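PDB 3VTG: high choriolytic enzyme 1 from Oryzias latipes, which breaks down the inner layer of the fish egg envelope at hatching, as a zinc-dependent metalloendopeptidase of the astacin family. Local coordinates for residues 1-5 and 139-143; 68-72 and 85-91. One frame throughout, in Å; residues are numbered along the deposited sequence.

Contact 1 (1-5 and 139-143)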
ATOM      1  N   ASN A   1      -9.243  -5.081   2.562  1.00 12.81           N
ATOM      2  CA  ASN A   1      -8.790  -4.074   1.556  1.00 12.63           C
ATOM      3  C   ASN A   1      -7.996  -4.683   0.397  1.00 12.60           C
ATOM      4  O   ASN A   1      -7.472  -3.960  -0.450  1.00 12.39           O
ATOM      5  CB  ASN A   1      -8.015  -2.924   2.229  1.00 12.84           C
ATOM      6  CG  ASN A   1      -6.695  -3.370   2.841  1.00 12.90           C
ATOM      7  OD1 ASN A   1      -5.714  -2.622   2.833  1.00 12.92           O
ATOM      8  ND2 ASN A   1      -6.664  -4.581   3.386  1.00 12.93           N
ATOM      9  N   ALA A   2      -7.913  -6.010   0.357  1.00 12.50           N
ATOM     10  CA  ALA A   2      -7.240  -6.697  -0.743  1.00 12.79           C
ATOM     11  C   ALA A   2      -8.090  -6.648  -2.005  1.00 13.22           C
ATOM     12  O   ALA A   2      -9.321  -6.636  -1.938  1.00 12.99           O
ATOM     13  CB  ALA A   2      -6.922  -8.138  -0.372  1.00 12.66           C
ATOM     14  N   MET A   3      -7.429  -6.613  -3.155  1.00 13.79           N
ATOM     15  CA  MET A   3      -8.132  -6.708  -4.428  1.00 14.58           C
ATOM     16  C   MET A   3      -8.743  -8.099  -4.570  1.00 14.98           C
ATOM     17  O   MET A   3      -8.205  -9.079  -4.044  1.00 15.09           O
ATOM     18  CB  MET A   3      -7.186  -6.398  -5.587  1.00 15.07           C
ATOM     19  CG  MET A   3      -6.024  -7.368  -5.725  1.00 15.35           C
ATOM     20  SD  MET A   3      -4.805  -6.830  -6.935  1.00 16.14           S
ATOM     21  CE  MET A   3      -5.753  -6.871  -8.454  1.00 15.33           C
ATOM     22  N   LYS A   4      -9.879  -8.176  -5.258  1.00 15.75           N
ATOM     23  CA  LYS A   4     -10.538  -9.447  -5.511  1.00 16.44           C
ATOM     24  C   LYS A   4     -10.111  -9.992  -6.864  1.00 17.01           C
ATOM     25  O   LYS A   4     -10.441  -9.425  -7.906  1.00 17.93           O
ATOM     26  CB  LYS A   4     -12.064  -9.306  -5.454  1.00 16.49           C
ATOM     27  CG  LYS A   4     -12.648  -9.312  -4.051  1.00 16.64           C
ATOM     28  CD  LYS A   4     -14.166  -9.386  -4.093  1.00 16.61           C
ATOM     29  CE  LYS A   4     -14.763  -9.366  -2.695  1.00 16.63           C
ATOM     30  NZ  LYS A   4     -16.243  -9.530  -2.723  1.00 16.83           N
ATOM     31  N   CYS A   5      -9.345 -11.076  -6.828  1.00 17.36           N
ATOM     32  CA  CYS A   5      -9.012 -11.846  -8.017  1.00 17.44           C
ATOM     33  C   CYS A   5      -8.850 -13.291  -7.585  1.00 17.28           C
ATOM     34  O   CYS A   5      -8.137 -13.586  -6.624  1.00 17.73           O
ATOM     35  CB  CYS A   5      -7.733 -11.338  -8.690  1.00 17.67           C
ATOM     36  SG  CYS A   5      -7.304 -12.237 -10.202  1.00 18.28           S
ATOM     37  N   ASP A 139     -15.285  -3.162  -3.816  1.00 13.41           N
ATOM     38  CA  ASP A 139     -15.645  -4.497  -3.347  1.00 13.28           C
ATOM     39  C   ASP A 139     -14.370  -5.244  -2.967  1.00 12.80           C
ATOM     40  O   ASP A 139     -13.825  -6.033  -3.747  1.00 13.33           O
ATOM     41  CB  ASP A 139     -16.428  -5.249  -4.429  1.00 14.05           C
ATOM     42  CG  ASP A 139     -17.042  -6.549  -3.926  1.00 14.67           C
ATOM     43  OD1 ASP A 139     -17.138  -6.747  -2.696  1.00 15.04           O
ATOM     44  OD2 ASP A 139     -17.451  -7.376  -4.773  1.00 15.32           O
ATOM     45  N   THR A 140     -13.905  -4.976  -1.754  1.00 11.65           N
ATOM     46  CA  THR A 140     -12.611  -5.450  -1.283  1.00 11.03           C
ATOM     47  C   THR A 140     -12.722  -6.831  -0.653  1.00 10.63           C
ATOM     48  O   THR A 140     -13.760  -7.185  -0.094  1.00 10.58           O
ATOM     49  CB  THR A 140     -12.022  -4.468  -0.250  1.00 10.84           C
ATOM     50  OG1 THR A 140     -13.009  -4.175   0.750  1.00 10.67           O
ATOM     51  CG2 THR A 140     -11.601  -3.166  -0.921  1.00 10.88           C
ATOM     52  N   ASN A 141     -11.653  -7.614  -0.760  1.00 10.25           N
ATOM     53  CA  ASN A 141     -11.529  -8.838   0.018  1.00  9.98           C
ATOM     54  C   ASN A 141     -10.902  -8.464   1.352  1.00  9.73           C
ATOM     55  O   ASN A 141      -9.696  -8.224   1.438  1.00  9.53           O
ATOM     56  CB  ASN A 141     -10.694  -9.890  -0.720  1.00 10.17           C
ATOM     57  CG  ASN A 141     -10.460 -11.144   0.107  1.00 10.29           C
ATOM     58  OD1 ASN A 141     -10.956 -11.282   1.230  1.00 10.31           O
ATOM     59  ND2 ASN A 141      -9.694 -12.072  -0.451  1.00 10.57           N
ATOM     60  N   ASN A 142     -11.734  -8.415   2.384  1.00  9.56           N
ATOM     61  CA  ASN A 142     -11.322  -7.920   3.692  1.00  9.42           C
ATOM     62  C   ASN A 142     -10.610  -8.957   4.563  1.00  9.22           C
ATOM     63  O   ASN A 142     -10.151  -8.640   5.663  1.00  9.05           O
ATOM     64  CB  ASN A 142     -12.521  -7.298   4.413  1.00  9.59           C
ATOM     65  CG  ASN A 142     -13.105  -6.124   3.647  1.00  9.65           C
ATOM     66  OD1 ASN A 142     -12.372  -5.354   3.027  1.00  9.86           O
ATOM     67  ND2 ASN A 142     -14.423  -5.986   3.679  1.00  9.81           N
ATOM     68  N   LEU A 143     -10.526 -10.187   4.055  1.00  9.15           N
ATOM     69  CA  LEU A 143      -9.718 -11.258   4.653  1.00  9.21           C
ATOM     70  C   LEU A 143     -10.077 -11.555   6.114  1.00  9.21           C
ATOM     71  O   LEU A 143      -9.216 -11.942   6.909  1.00  9.22           O
ATOM     72  CB  LEU A 143      -8.216 -10.944   4.496  1.00  9.47           C
ATOM     73  CG  LEU A 143      -7.679 -10.795   3.066  1.00  9.58           C
ATOM     74  CD1 LEU A 143      -6.316 -10.120   3.071  1.00  9.92           C
ATOM     75  CD2 LEU A 143      -7.601 -12.139   2.358  1.00  9.80           C
TER
HETATM   76  O   HOH W   1      -7.669  -7.172   3.749  1.00 18.26           O
HETATM   77  O   HOH W   2      -8.649 -11.758  -3.084  1.00 18.53           O
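A2 pairs with N141 through both backbone polar groups: A2 N gives to N141 O at 3.0 Å and N141 N gives to A2 O at 2.8 Å, the second bond being the straighter (158° against 141°). N1 also faces N141, making this isolated antiparallel bridge a classic beta bulge. The terminal N of N1 lies in the carbonyl plane of N142 OD1, on a lone pair, at 3.2 Å, and reaches N141 O only weakly; water 1 links N1 N and N141 O. N142 OD1 is gripped twice, since T140 OG1, itself bonded by S114, also donates to it, which, with the bond from ND2 to S114, is likely to hold the amide in place. K4, extended beyond CG, runs past the backbone of D139 and T140, and NZ meets D139 OD1 at 2.9 Å from above the carboxylate plane in an exposed salt bridge. The D139 carboxylate is brought there by CG lying anti to N (chi1 -170°). N141 OD1 closes an Asx turn with L143 N. L143 CD1 packs on A2 CB at 4.0 Å. N1 and M3 bond through their backbones to Q108 and G106, in the loop following zinc-bearing helix 94-105. N1 also touches E110, consistent with the buried N-terminus of mature astacins, which meets the glutamate after the third zinc histidine. Helix 187-196 adds R192 against N1 and L143, and V195 and L196 against L143.

Contact 2 (68-72 and 85-91)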
ATOM      1  N   LYS A  68       9.222   8.862 -10.503  1.00 11.70           N
ATOM      2  CA  LYS A  68       8.292   9.567 -11.378  1.00 12.49           C
ATOM      3  C   LYS A  68       7.395  10.494 -10.557  1.00 12.78           C
ATOM      4  O   LYS A  68       7.803  10.949  -9.485  1.00 12.97           O
ATOM      5  CB  LYS A  68       7.524   8.579 -12.265  1.00 12.98           C
ATOM      6  CG  LYS A  68       8.449   7.884 -13.253  1.00 13.58           C
ATOM      7  CD  LYS A  68       7.722   7.047 -14.287  1.00 14.29           C
ATOM      8  CE  LYS A  68       8.706   6.544 -15.329  1.00 14.89           C
ATOM      9  NZ  LYS A  68       8.074   5.662 -16.345  1.00 15.38           N
ATOM     10  N   THR A  69       6.198  10.792 -11.059  1.00 13.35           N
ATOM     11  CA  THR A  69       5.307  11.749 -10.406  1.00 13.70           C
ATOM     12  C   THR A  69       4.670  11.146  -9.156  1.00 13.30           C
ATOM     13  O   THR A  69       3.809  10.266  -9.247  1.00 13.53           O
ATOM     14  CB  THR A  69       4.217  12.260 -11.371  1.00 14.30           C
ATOM     15  OG1 THR A  69       4.823  12.675 -12.600  1.00 15.20           O
ATOM     16  CG2 THR A  69       3.459  13.436 -10.757  1.00 14.70           C
ATOM     17  N   GLY A  70       5.105  11.626  -7.994  1.00 12.72           N
ATOM     18  CA  GLY A  70       4.541  11.206  -6.717  1.00 12.12           C
ATOM     19  C   GLY A  70       4.918   9.798  -6.293  1.00 11.61           C
ATOM     20  O   GLY A  70       5.898   9.220  -6.778  1.00 11.36           O
ATOM     21  N   CYS A  71       4.130   9.260  -5.367  1.00 11.19           N
ATOM     22  CA  CYS A  71       4.346   7.926  -4.820  1.00 11.10           C
ATOM     23  C   CYS A  71       3.180   7.042  -5.245  1.00 10.99           C
ATOM     24  O   CYS A  71       2.035   7.307  -4.882  1.00 11.07           O
ATOM     25  CB  CYS A  71       4.433   7.973  -3.286  1.00 11.18           C
ATOM     26  SG  CYS A  71       5.004   9.527  -2.535  1.00 11.33           S
ATOM     27  N   TYR A  72       3.466   6.004  -6.027  1.00 11.00           N
ATOM     28  CA  TYR A  72       2.417   5.103  -6.513  1.00 10.98           C
ATOM     29  C   TYR A  72       2.940   3.715  -6.865  1.00 10.83           C
ATOM     30  O   TYR A  72       4.144   3.499  -7.011  1.00 10.52           O
ATOM     31  CB  TYR A  72       1.638   5.715  -7.692  1.00 11.33           C
ATOM     32  CG  TYR A  72       2.417   5.909  -8.977  1.00 11.68           C
ATOM     33  CD1 TYR A  72       2.837   7.179  -9.370  1.00 11.82           C
ATOM     34  CD2 TYR A  72       2.705   4.829  -9.819  1.00 11.90           C
ATOM     35  CE1 TYR A  72       3.536   7.368 -10.551  1.00 12.14           C
ATOM     36  CE2 TYR A  72       3.409   5.008 -10.998  1.00 12.13           C
ATOM     37  CZ  TYR A  72       3.819   6.278 -11.359  1.00 12.22           C
ATOM     38  OH  TYR A  72       4.512   6.457 -12.533  1.00 12.68           O
ATOM     39  N   SER A  85       6.586   3.991  -8.231  1.00  8.51           N
ATOM     40  CA  SER A  85       7.218   5.299  -8.157  1.00  8.49           C
ATOM     41  C   SER A  85       7.476   5.743  -6.729  1.00  8.43           C
ATOM     42  O   SER A  85       6.555   5.817  -5.910  1.00  8.39           O
ATOM     43  CB  SER A  85       6.384   6.348  -8.887  1.00  8.64           C
ATOM     44  OG  SER A  85       7.035   7.605  -8.858  1.00  8.65           O
ATOM     45  N   ILE A  86       8.744   6.017  -6.443  1.00  8.46           N
ATOM     46  CA  ILE A  86       9.147   6.702  -5.224  1.00  8.65           C
ATOM     47  C   ILE A  86       9.827   7.993  -5.679  1.00  8.82           C
ATOM     48  O   ILE A  86      11.030   8.012  -5.954  1.00  8.62           O
ATOM     49  CB  ILE A  86      10.093   5.830  -4.351  1.00  8.61           C
ATOM     50  CG1 ILE A  86       9.396   4.532  -3.913  1.00  8.54           C
ATOM     51  CG2 ILE A  86      10.614   6.599  -3.139  1.00  8.65           C
ATOM     52  CD1 ILE A  86       8.151   4.722  -3.060  1.00  8.50           C
ATOM     53  N   ASN A  87       9.048   9.066  -5.808  1.00  9.30           N
ATOM     54  CA  ASN A  87       9.624  10.354  -6.180  1.00  9.89           C
ATOM     55  C   ASN A  87      10.677  10.759  -5.152  1.00 10.09           C
ATOM     56  O   ASN A  87      10.425  10.711  -3.946  1.00  9.91           O
ATOM     57  CB  ASN A  87       8.556  11.438  -6.305  1.00 10.41           C
ATOM     58  CG  ASN A  87       9.136  12.769  -6.744  1.00 10.71           C
ATOM     59  OD1 ASN A  87       9.505  13.598  -5.911  1.00 11.25           O
ATOM     60  ND2 ASN A  87       9.247  12.970  -8.052  1.00 11.05           N
ATOM     61  N   ARG A  88      11.853  11.147  -5.640  1.00 10.34           N
ATOM     62  CA  ARG A  88      12.990  11.483  -4.781  1.00 10.76           C
ATOM     63  C   ARG A  88      12.712  12.647  -3.832  1.00 11.05           C
ATOM     64  O   ARG A  88      13.290  12.714  -2.747  1.00 11.26           O
ATOM     65  CB  ARG A  88      14.218  11.810  -5.628  1.00 10.80           C
ATOM     66  CG  ARG A  88      14.715  10.665  -6.489  1.00 10.81           C
ATOM     67  CD  ARG A  88      15.850  11.140  -7.372  1.00 10.78           C
ATOM     68  NE  ARG A  88      17.122  11.144  -6.655  1.00 10.67           N
ATOM     69  CZ  ARG A  88      18.252  11.656  -7.130  1.00 10.60           C
ATOM     70  NH1 ARG A  88      18.281  12.234  -8.326  1.00 10.77           N
ATOM     71  NH2 ARG A  88      19.358  11.590  -6.406  1.00 10.62           N
ATOM     72  N   GLY A  89      11.828  13.550  -4.247  1.00 11.40           N
ATOM     73  CA  GLY A  89      11.528  14.753  -3.473  1.00 12.17           C
ATOM     74  C   GLY A  89      10.472  14.580  -2.400  1.00 12.66           C
ATOM     75  O   GLY A  89      10.530  15.245  -1.365  1.00 13.79           O
ATOM     76  N   GLY A  90       9.506  13.695  -2.630  1.00 12.64           N
ATOM     77  CA  GLY A  90       8.367  13.588  -1.719  1.00 12.36           C
ATOM     78  C   GLY A  90       8.049  12.229  -1.126  1.00 12.05           C
ATOM     79  O   GLY A  90       7.134  12.113  -0.306  1.00 12.68           O
ATOM     80  N   CYS A  91       8.798  11.201  -1.517  1.00 11.37           N
ATOM     81  CA  CYS A  91       8.431   9.829  -1.159  1.00 10.88           C
ATOM     82  C   CYS A  91       9.514   9.020  -0.444  1.00 10.52           C
ATOM     83  O   CYS A  91       9.270   7.872  -0.068  1.00 10.22           O
ATOM     84  CB  CYS A  91       7.983   9.056  -2.403  1.00 10.91           C
ATOM     85  SG  CYS A  91       6.780   9.901  -3.444  1.00 11.11           S
TER
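This contact joins the two strands of a beta hairpin, outermost strand 71-73 and strand 81-86 of the five-stranded sheet, and a disulfide ties the first to the loop beyond the second. Y72 and S85 form its antiparallel hydrogen-bonded pair: Y72 N lies in the carbonyl plane of S85 O, on a lone pair, and S85 N returns a 2.8 Å bond to Y72 O. S85 CB sits over the centre of one face of the Y72 ring, 3.5 Å from the centroid, a CH-pi contact. Its OG, anti to N (chi1 -178°), turns toward 68-70, accepting from K68 N at 3.0 Å and donating to G70 O at 2.9 Å. G70 O is shared, because N87 N reaches it from the opposite face of its plane. N87 ND2 binds K68 O at 2.9 Å, nearly in its own amide plane, while N87 OD1 takes G89 N into an Asx turn. A leucine in place of N87 would probably leave K68 O and G89 N without these partners and let the 87-91 turn shift against 68-70. In the disulfide, C71 SG meets C91 SG at 2.0 Å (chi3 -89°). K68 NZ pairs with E83, and I86 bonds through its backbone to V66 of the neighbouring strand. Helix 94-105 packs against the hairpin, I96 and E100 touching C71, and I97 and E100 touching I86.

Contact 1 and contact 2 lie on opposite sides of the chain's centre, their centres 26 Å apart and their nearest atoms about 13 Å apart. Along the chain, contact 2 is nested inside the loop that contact 1 closes by bringing the N-terminus to residues 139-143. Both contacts bear on helix 94-105, which carries H99 and H103 of the zinc site, or on the loop that follows it. Contact 2 meets the helix, contact 1 the loop after it that carries H109, the third zinc ligand. Such a buried N-terminus is consistent with the mature, activated form of an astacin protease.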